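Thiosulfate reductase (Thermus thermophilus, PDB 2VPZ) probably works as a molybdenum-dependent thiosulfate or polysulfide reductase, carrying molybdopterin guanine dinucleotide cofactors and a [4Fe-4S] cluster. Local coordinates at residues Ser715-Tyr718 / Leu719-Arg722; Trp264-Val267 / Leu268-Asp272. One frame throughout, in Å; residues are numbered along the deposited sequence.

Contact 1 of 2, residues Ser715-Tyr718 / Leu719-Arg722; sequences SDNY and LQTR. With MGD (2-amino-5,6-dimercapto-7-methyl-3,7,8a,9-tetrahydro-8-oxa-1,3,9,10-tetraaza-anthracen-4-one guanosine dinucleotide), chain H.
Two acceptor oxygens, Asp-716 OD2 and Gln-720 OE1, lie only 3.1 Å apart without bonding each other, and the amino group of a molybdopterin guanine dinucleotide (MGD) reaches both. MGD N19 donates a weak hydrogen bond to Gln-720 OE1 (3.0 Å). A second weak one runs from MGD N19 to Asp-716 OD2 (3.3 Å). The carboxylate oxygen also takes the neighbouring ring nitrogen of the pterin, MGD N18, at 3.2 Å, and the other end of the glutamine amide, Gln-720 NE2, at 3.2 Å. Three N-H groups thus converge on OD2, which probably offsets the closeness of the two oxygens. NE2 arrives on the anti side of the carboxylate, somewhat out of its plane, while OD2 lies near the plane of the amide; the two flat groups stand 79° apart. A bend at chi2 (142°) turns the Gln-720 chain so that its amide reaches back over the Asp-716 carbonyl. Asp-716 OD1 is hydrogen-bonded to His-697 ND1, a second-shell residue that probably helps fix the carboxylate's rotation. The backbone between Asp-716 and Gln-720 turns tightly: Leu-719 N donates a hydrogen bond to Asp-716 O (3.0 Å). A water donates to both Asn-717 O and Gln-720 O, bridging the turn. At the start of the turn, Ser-715 OG accepts from Tyr-718 N (3.1 Å), an ST motif, while Leu-719 packs on strands 619-624 and 666-671. The paired carboxylate and amide, reading the N18 and N19 edge of the pterin, make this loop, within the molybdopterin dinucleotide binding domain, one wall of the cofactor pocket.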
ATOM      1  N   SER A 715     -16.279 -26.496  27.648  1.00 33.65           N
ATOM      2  CA  SER A 715     -15.148 -26.745  28.560  1.00 32.90           C
ATOM      3  C   SER A 715     -14.196 -27.822  27.976  1.00 32.57           C
ATOM      4  O   SER A 715     -14.652 -28.918  27.676  1.00 32.00           O
ATOM      5  CB  SER A 715     -15.625 -27.231  29.949  1.00 33.73           C
ATOM      6  OG  SER A 715     -14.550 -27.786  30.693  1.00 36.42           O
ATOM      7  N   ASP A 716     -12.903 -27.530  27.790  1.00 31.89           N
ATOM      8  CA  ASP A 716     -11.974 -28.550  27.269  1.00 33.10           C
ATOM      9  C   ASP A 716     -11.773 -29.704  28.293  1.00 34.38           C
ATOM     10  O   ASP A 716     -11.766 -30.898  27.917  1.00 33.96           O
ATOM     11  CB  ASP A 716     -10.610 -27.935  26.837  1.00 33.30           C
ATOM     12  CG  ASP A 716      -9.720 -27.464  28.011  1.00 31.68           C
ATOM     13  OD1 ASP A 716     -10.175 -26.658  28.845  1.00 31.87           O
ATOM     14  OD2 ASP A 716      -8.551 -27.897  28.067  1.00 33.75           O
ATOM     15  N   ASN A 717     -11.659 -29.336  29.575  1.00 34.79           N
ATOM     16  CA  ASN A 717     -11.482 -30.268  30.719  1.00 34.31           C
ATOM     17  C   ASN A 717     -12.643 -31.265  30.899  1.00 34.69           C
ATOM     18  O   ASN A 717     -12.419 -32.417  31.274  1.00 34.46           O
ATOM     19  CB  ASN A 717     -11.303 -29.515  32.042  1.00 32.07           C
ATOM     20  CG  ASN A 717     -10.659 -30.381  33.107  1.00 32.97           C
ATOM     21  OD1 ASN A 717     -11.151 -30.504  34.234  1.00 34.53           O
ATOM     22  ND2 ASN A 717      -9.542 -30.988  32.748  1.00 31.00           N
ATOM     23  N   TYR A 718     -13.880 -30.826  30.677  1.00 35.23           N
ATOM     24  CA  TYR A 718     -15.000 -31.759  30.780  1.00 34.81           C
ATOM     25  C   TYR A 718     -14.954 -32.767  29.617  1.00 35.53           C
ATOM     26  O   TYR A 718     -15.613 -33.804  29.664  1.00 36.10           O
ATOM     27  CB  TYR A 718     -16.359 -31.056  30.802  1.00 32.78           C
ATOM     28  CG  TYR A 718     -16.844 -30.703  32.194  1.00 30.85           C
ATOM     29  CD1 TYR A 718     -16.350 -29.588  32.846  1.00 29.51           C
ATOM     30  CD2 TYR A 718     -17.794 -31.491  32.860  1.00 30.27           C
ATOM     31  CE1 TYR A 718     -16.782 -29.248  34.124  1.00 29.54           C
ATOM     32  CE2 TYR A 718     -18.237 -31.161  34.154  1.00 28.21           C
ATOM     33  CZ  TYR A 718     -17.724 -30.029  34.779  1.00 29.70           C
ATOM     34  OH  TYR A 718     -18.138 -29.652  36.037  1.00 30.04           O
ATOM     35  N   LEU A 719     -14.169 -32.484  28.586  1.00 35.25           N
ATOM     36  CA  LEU A 719     -14.064 -33.407  27.450  1.00 35.30           C
ATOM     37  C   LEU A 719     -12.834 -34.285  27.571  1.00 35.45           C
ATOM     38  O   LEU A 719     -12.696 -35.269  26.852  1.00 35.88           O
ATOM     39  CB  LEU A 719     -13.993 -32.648  26.127  1.00 35.01           C
ATOM     40  CG  LEU A 719     -15.289 -32.045  25.616  1.00 36.70           C
ATOM     41  CD1 LEU A 719     -15.027 -30.873  24.669  1.00 36.30           C
ATOM     42  CD2 LEU A 719     -16.086 -33.137  24.917  1.00 37.49           C
ATOM     43  N   GLN A 720     -11.925 -33.886  28.460  1.00 36.64           N
ATOM     44  CA  GLN A 720     -10.678 -34.622  28.692  1.00 38.30           C
ATOM     45  C   GLN A 720     -10.932 -35.658  29.791  1.00 39.11           C
ATOM     46  O   GLN A 720     -10.603 -35.506  30.966  1.00 38.95           O
ATOM     47  CB  GLN A 720      -9.531 -33.638  29.014  1.00 37.33           C
ATOM     48  CG  GLN A 720      -9.011 -32.921  27.747  1.00 38.28           C
ATOM     49  CD  GLN A 720      -8.638 -31.443  27.937  1.00 39.97           C
ATOM     50  OE1 GLN A 720      -8.991 -30.816  28.943  1.00 40.14           O
ATOM     51  NE2 GLN A 720      -7.937 -30.872  26.941  1.00 39.78           N
ATOM     52  N   THR A 721     -11.562 -36.724  29.341  1.00 40.30           N
ATOM     53  CA  THR A 721     -11.969 -37.826  30.170  1.00 41.53           C
ATOM     54  C   THR A 721     -10.810 -38.779  30.541  1.00 41.57           C
ATOM     55  O   THR A 721     -10.735 -39.264  31.673  1.00 41.91           O
ATOM     56  CB  THR A 721     -13.127 -38.589  29.451  1.00 41.91           C
ATOM     57  OG1 THR A 721     -14.379 -38.157  29.947  1.00 43.56           O
ATOM     58  CG2 THR A 721     -12.950 -40.089  29.591  1.00 43.37           C
ATOM     59  N   ARG A 722      -9.919 -38.994  29.573  1.00 43.59           N
ATOM     60  CA  ARG A 722      -8.725 -39.861  29.694  1.00 45.28           C
ATOM     61  C   ARG A 722      -7.409 -39.045  29.591  1.00 44.88           C
ATOM     62  O   ARG A 722      -7.440 -37.895  29.178  1.00 44.98           O
ATOM     63  CB  ARG A 722      -8.716 -40.915  28.557  1.00 47.21           C
ATOM     64  CG  ARG A 722     -10.037 -41.686  28.297  1.00 50.85           C
ATOM     65  CD  ARG A 722     -10.028 -42.400  26.914  1.00 54.08           C
ATOM     66  NE  ARG A 722     -11.148 -43.306  26.621  1.00 57.39           N
ATOM     67  CZ  ARG A 722     -11.262 -44.067  25.528  1.00 58.32           C
ATOM     68  NH1 ARG A 722     -10.316 -44.039  24.598  1.00 57.73           N
ATOM     69  NH2 ARG A 722     -12.318 -44.871  25.361  1.00 58.27           N
TER
HETATM   70  PB  MGD H1765      -7.807 -21.221  37.548  1.00 36.68           P
HETATM   71  O1B MGD H1765      -8.837 -21.767  36.608  1.00 34.60           O
HETATM   72  O2B MGD H1765      -7.429 -19.774  37.466  1.00 34.50           O
HETATM   73  O3B MGD H1765      -6.602 -22.288  37.439  1.00 31.19           O
HETATM   74  O3A MGD H1765      -4.799 -24.027  37.318  1.00 28.85           O
HETATM   75  PA  MGD H1765      -5.549 -23.093  38.372  1.00 31.64           P
HETATM   76  O1A MGD H1765      -4.728 -21.970  38.987  1.00 29.82           O
HETATM   77  O2A MGD H1765      -6.325 -24.016  39.243  1.00 31.57           O
HETATM   78  O5' MGD H1765      -8.289 -21.425  39.026  1.00 35.59           O
HETATM   79  C5' MGD H1765      -8.007 -20.472  40.051  1.00 39.01           C
HETATM   80  C4' MGD H1765      -8.997 -20.756  41.182  1.00 40.29           C
HETATM   81  O4' MGD H1765      -8.468 -19.930  42.213  1.00 41.49           O
HETATM   82  C3' MGD H1765     -10.408 -20.286  40.948  1.00 41.88           C
HETATM   83  O3' MGD H1765     -11.230 -21.079  41.815  1.00 41.72           O
HETATM   84  C2' MGD H1765     -10.335 -18.824  41.417  1.00 42.66           C
HETATM   85  O2' MGD H1765     -11.637 -18.420  41.749  1.00 45.60           O
HETATM   86  C1' MGD H1765      -9.410 -18.896  42.634  1.00 43.21           C
HETATM   87  N9  MGD H1765      -8.668 -17.653  43.070  1.00 41.66           N
HETATM   88  C8  MGD H1765      -8.192 -16.691  42.277  1.00 42.13           C
HETATM   89  N7  MGD H1765      -7.532 -15.718  42.946  1.00 41.18           N
HETATM   90  C5  MGD H1765      -7.522 -16.070  44.251  1.00 41.56           C
HETATM   91  C6  MGD H1765      -6.943 -15.530  45.560  1.00 40.39           C
HETATM   92  O6  MGD H1765      -6.308 -14.419  45.629  1.00 37.09           O
HETATM   93  N1  MGD H1765      -7.181 -16.293  46.678  1.00 39.81           N
HETATM   94  C2  MGD H1765      -7.882 -17.469  46.677  1.00 40.45           C
HETATM   95  N2  MGD H1765      -8.111 -18.211  47.805  1.00 40.33           N
HETATM   96  N3  MGD H1765      -8.371 -17.965  45.533  1.00 41.69           N
HETATM   97  C4  MGD H1765      -8.269 -17.354  44.307  1.00 41.31           C
HETATM   98  C10 MGD H1765      -3.619 -23.579  36.582  1.00 30.87           C
HETATM   99  C11 MGD H1765      -3.029 -24.775  35.915  1.00 32.27           C
HETATM  100  O11 MGD H1765      -4.129 -25.480  35.338  1.00 34.53           O
HETATM  101  C12 MGD H1765      -1.959 -24.544  34.912  1.00 34.05           C
HETATM  102  S12 MGD H1765      -0.611 -23.537  35.236  1.00 31.04           S
HETATM  103  C13 MGD H1765      -1.946 -25.168  33.733  1.00 34.68           C
HETATM  104  S13 MGD H1765      -0.834 -24.958  32.515  1.00 32.93           S
HETATM  105  C14 MGD H1765      -2.863 -26.172  33.294  1.00 36.21           C
HETATM  106  N15 MGD H1765      -3.653 -25.630  32.151  1.00 39.49           N
HETATM  107  C16 MGD H1765      -4.717 -26.421  31.790  1.00 41.52           C
HETATM  108  C17 MGD H1765      -5.333 -26.518  30.464  1.00 40.56           C
HETATM  109  O17 MGD H1765      -4.926 -25.791  29.509  1.00 41.77           O
HETATM  110  N18 MGD H1765      -6.320 -27.400  30.293  1.00 41.55           N
HETATM  111  C19 MGD H1765      -6.780 -28.197  31.276  1.00 41.42           C
HETATM  112  N19 MGD H1765      -7.838 -29.042  31.088  1.00 40.69           N
HETATM  113  N20 MGD H1765      -6.227 -28.168  32.491  1.00 41.12           N
HETATM  114  C21 MGD H1765      -5.253 -27.327  32.823  1.00 40.59           C
HETATM  115  N22 MGD H1765      -4.785 -27.291  34.075  1.00 38.99           N
HETATM  116  C23 MGD H1765      -3.653 -26.546  34.510  1.00 35.78           C
HETATM  117  O   HOH W   1     -13.014 -34.828  32.519  1.00 26.75           O

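Contact 2 of 2, residues Trp264-Val267 / Leu268-Asp272; sequences WIHV and LIYED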
ATOM      1  N   TRP A 264      17.151 -33.454  13.768  1.00 51.39           N
ATOM      2  CA  TRP A 264      17.943 -32.228  13.789  1.00 51.52           C
ATOM      3  C   TRP A 264      19.238 -32.548  14.567  1.00 52.31           C
ATOM      4  O   TRP A 264      20.318 -32.061  14.219  1.00 52.64           O
ATOM      5  CB  TRP A 264      17.202 -31.051  14.444  1.00 49.78           C
ATOM      6  CG  TRP A 264      16.223 -30.309  13.545  1.00 47.21           C
ATOM      7  CD1 TRP A 264      16.148 -30.358  12.172  1.00 46.70           C
ATOM      8  CD2 TRP A 264      15.188 -29.402  13.962  1.00 46.21           C
ATOM      9  NE1 TRP A 264      15.130 -29.547  11.725  1.00 45.88           N
ATOM     10  CE2 TRP A 264      14.527 -28.948  12.796  1.00 45.30           C
ATOM     11  CE3 TRP A 264      14.757 -28.930  15.211  1.00 44.37           C
ATOM     12  CZ2 TRP A 264      13.446 -28.036  12.844  1.00 44.23           C
ATOM     13  CZ3 TRP A 264      13.686 -28.024  15.270  1.00 44.39           C
ATOM     14  CH2 TRP A 264      13.043 -27.588  14.085  1.00 43.30           C
ATOM     15  N   ILE A 265      19.124 -33.352  15.624  1.00 52.78           N
ATOM     16  CA  ILE A 265      20.280 -33.781  16.442  1.00 53.10           C
ATOM     17  C   ILE A 265      21.221 -34.523  15.458  1.00 53.91           C
ATOM     18  O   ILE A 265      22.427 -34.272  15.412  1.00 54.50           O
ATOM     19  CB  ILE A 265      19.850 -34.748  17.658  1.00 52.76           C
ATOM     20  CG1 ILE A 265      19.400 -33.934  18.888  1.00 50.59           C
ATOM     21  CG2 ILE A 265      21.022 -35.687  18.015  1.00 53.15           C
ATOM     22  CD1 ILE A 265      18.537 -34.742  19.908  1.00 48.70           C
ATOM     23  N   HIS A 266      20.643 -35.419  14.665  1.00 54.71           N
ATOM     24  CA  HIS A 266      21.378 -36.155  13.628  1.00 55.23           C
ATOM     25  C   HIS A 266      22.090 -35.214  12.617  1.00 55.48           C
ATOM     26  O   HIS A 266      23.257 -35.434  12.292  1.00 55.82           O
ATOM     27  CB  HIS A 266      20.449 -37.118  12.825  1.00 56.00           C
ATOM     28  CG  HIS A 266      21.073 -37.802  11.657  1.00 57.89           C
ATOM     29  ND1 HIS A 266      21.160 -39.169  11.559  1.00 58.01           N
ATOM     30  CD2 HIS A 266      21.621 -37.320  10.542  1.00 57.79           C
ATOM     31  CE1 HIS A 266      21.754 -39.500  10.434  1.00 57.62           C
ATOM     32  NE2 HIS A 266      22.044 -38.385   9.797  1.00 57.48           N
ATOM     33  N   VAL A 267      21.411 -34.182  12.106  1.00 55.60           N
ATOM     34  CA  VAL A 267      22.055 -33.286  11.133  1.00 54.44           C
ATOM     35  C   VAL A 267      23.239 -32.460  11.712  1.00 55.41           C
ATOM     36  O   VAL A 267      24.249 -32.290  11.045  1.00 55.80           O
ATOM     37  CB  VAL A 267      21.032 -32.321  10.383  1.00 52.97           C
ATOM     38  CG1 VAL A 267      21.788 -31.375   9.420  1.00 51.86           C
ATOM     39  CG2 VAL A 267      19.994 -33.153   9.596  1.00 52.25           C
ATOM     40  N   LEU A 268      23.137 -31.983  12.953  1.00 56.28           N
ATOM     41  CA  LEU A 268      24.224 -31.223  13.601  1.00 58.19           C
ATOM     42  C   LEU A 268      25.428 -32.128  13.987  1.00 60.07           C
ATOM     43  O   LEU A 268      26.580 -31.668  14.010  1.00 60.50           O
ATOM     44  CB  LEU A 268      23.717 -30.437  14.838  1.00 57.43           C
ATOM     45  CG  LEU A 268      22.464 -29.541  14.740  1.00 55.74           C
ATOM     46  CD1 LEU A 268      21.948 -29.169  16.152  1.00 55.41           C
ATOM     47  CD2 LEU A 268      22.762 -28.283  13.901  1.00 54.75           C
ATOM     48  N   ILE A 269      25.176 -33.395  14.312  1.00 61.32           N
ATOM     49  CA  ILE A 269      26.252 -34.329  14.650  1.00 61.84           C
ATOM     50  C   ILE A 269      26.901 -34.906  13.361  1.00 62.45           C
ATOM     51  O   ILE A 269      28.114 -34.795  13.171  1.00 63.17           O
ATOM     52  CB  ILE A 269      25.743 -35.534  15.601  1.00 61.87           C
ATOM     53  CG1 ILE A 269      25.556 -35.051  17.041  1.00 61.38           C
ATOM     54  CG2 ILE A 269      26.751 -36.710  15.562  1.00 61.73           C
ATOM     55  CD1 ILE A 269      24.807 -36.036  17.979  1.00 61.41           C
ATOM     56  N   TYR A 270      26.094 -35.455  12.454  1.00 63.15           N
ATOM     57  CA  TYR A 270      26.579 -36.058  11.200  1.00 63.69           C
ATOM     58  C   TYR A 270      27.059 -35.157  10.052  1.00 63.60           C
ATOM     59  O   TYR A 270      27.797 -35.600   9.178  1.00 64.12           O
ATOM     60  CB  TYR A 270      25.587 -37.098  10.660  1.00 65.13           C
ATOM     61  CG  TYR A 270      25.609 -38.410  11.416  1.00 67.18           C
ATOM     62  CD1 TYR A 270      25.200 -38.469  12.752  1.00 68.16           C
ATOM     63  CD2 TYR A 270      26.061 -39.593  10.812  1.00 68.02           C
ATOM     64  CE1 TYR A 270      25.239 -39.666  13.483  1.00 69.19           C
ATOM     65  CE2 TYR A 270      26.106 -40.804  11.532  1.00 68.82           C
ATOM     66  CZ  TYR A 270      25.692 -40.831  12.869  1.00 69.52           C
ATOM     67  OH  TYR A 270      25.731 -41.998  13.593  1.00 70.91           O
ATOM     68  N   GLU A 271      26.607 -33.906  10.017  1.00 63.40           N
ATOM     69  CA  GLU A 271      27.082 -33.007   8.986  1.00 63.58           C
ATOM     70  C   GLU A 271      28.202 -32.191   9.597  1.00 64.37           C
ATOM     71  O   GLU A 271      28.762 -31.284   8.970  1.00 64.09           O
ATOM     72  CB  GLU A 271      25.999 -32.109   8.415  1.00 63.25           C
ATOM     73  CG  GLU A 271      25.217 -32.718   7.271  1.00 62.88           C
ATOM     74  CD  GLU A 271      24.322 -31.705   6.595  1.00 63.62           C
ATOM     75  OE1 GLU A 271      24.567 -30.500   6.814  1.00 63.96           O
ATOM     76  OE2 GLU A 271      23.399 -32.104   5.857  1.00 63.84           O
ATOM     77  N   ASP A 272      28.489 -32.501  10.848  1.00 66.05           N
ATOM     78  CA  ASP A 272      29.584 -31.875  11.576  1.00 67.82           C
ATOM     79  C   ASP A 272      29.421 -30.351  11.745  1.00 67.76           C
ATOM     80  O   ASP A 272      30.360 -29.591  11.482  1.00 67.86           O
ATOM     81  CB  ASP A 272      30.868 -32.212  10.809  1.00 70.11           C
ATOM     82  CG  ASP A 272      32.145 -31.908  11.580  1.00 72.09           C
ATOM     83  OD1 ASP A 272      32.223 -32.323  12.756  1.00 72.88           O
ATOM     84  OD2 ASP A 272      33.043 -31.279  10.987  1.00 73.44           O
TER
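Trp-264 O receives Leu-268 N at 3.1 Å, the first of four successive i to i+4 bonds that carry helix 257-270 to its C-terminal end. Ile-265 O accepts from Ile-269 N, and the two side chains run side by side in the same direction, touching through Ile-265 CG2 and Ile-269 CD1 (3.8 Å). Helices 287-292 and 341-354 cover this isoleucine flank, whereas the Trp-264 indole leads away from the turn onto Val-315 and Ala-316 of helix 309-320. At His-266 the chain carries CG anti to the backbone N (chi1 174°), which swings the imidazole along the helix over Tyr-270. The rings form an offset face-to-face stack, with centroids 4.5 Å apart and planes at 14°; Tyr-270 CG lies over the rim of the imidazole face, and His-266 CE1 over the rim of the phenol. His-266 ND1 is hydrogen-bonded to the carbonyl oxygen of Val-293, and Tyr-270 OH to that of Lys-290. Val-267 O takes Glu-271 N at 3.0 Å, the last bond of the series. Val-267 CG1 lies alongside the extended glutamate chain, 3.8 Å from Glu-271 CD, whose carboxylate goes on to a salt bridge with Arg-317. Asp-272 takes positive phi (62°), and two bonds back into the last turn make the end of the helix a Schellman motif. Since a carbonyl can only accept, the bond of His-266 is consistent with a proton on ND1, and both stacked rings are held at their polar ends by backbone oxygens.

How the contacts relate
Contact 2 closes long before contact 1 opens along the chain, and the two do not touch: their centres are 40 Å apart and their nearest atoms about 25 Å. They also fall in different family regions, contact 2 in the molybdopterin oxidoreductase range and contact 1 in the dinucleotide binding domain. Contact 1 holds the pterin of one MGD directly, with the Asp-716 side chain about 12 Å from the molybdenum atom and that of Gln-720 about 10 Å from the second MGD. Contact 2 is peripheral helix packing, although its Trp-264 side chain comes within about 9 Å of a bound MGD.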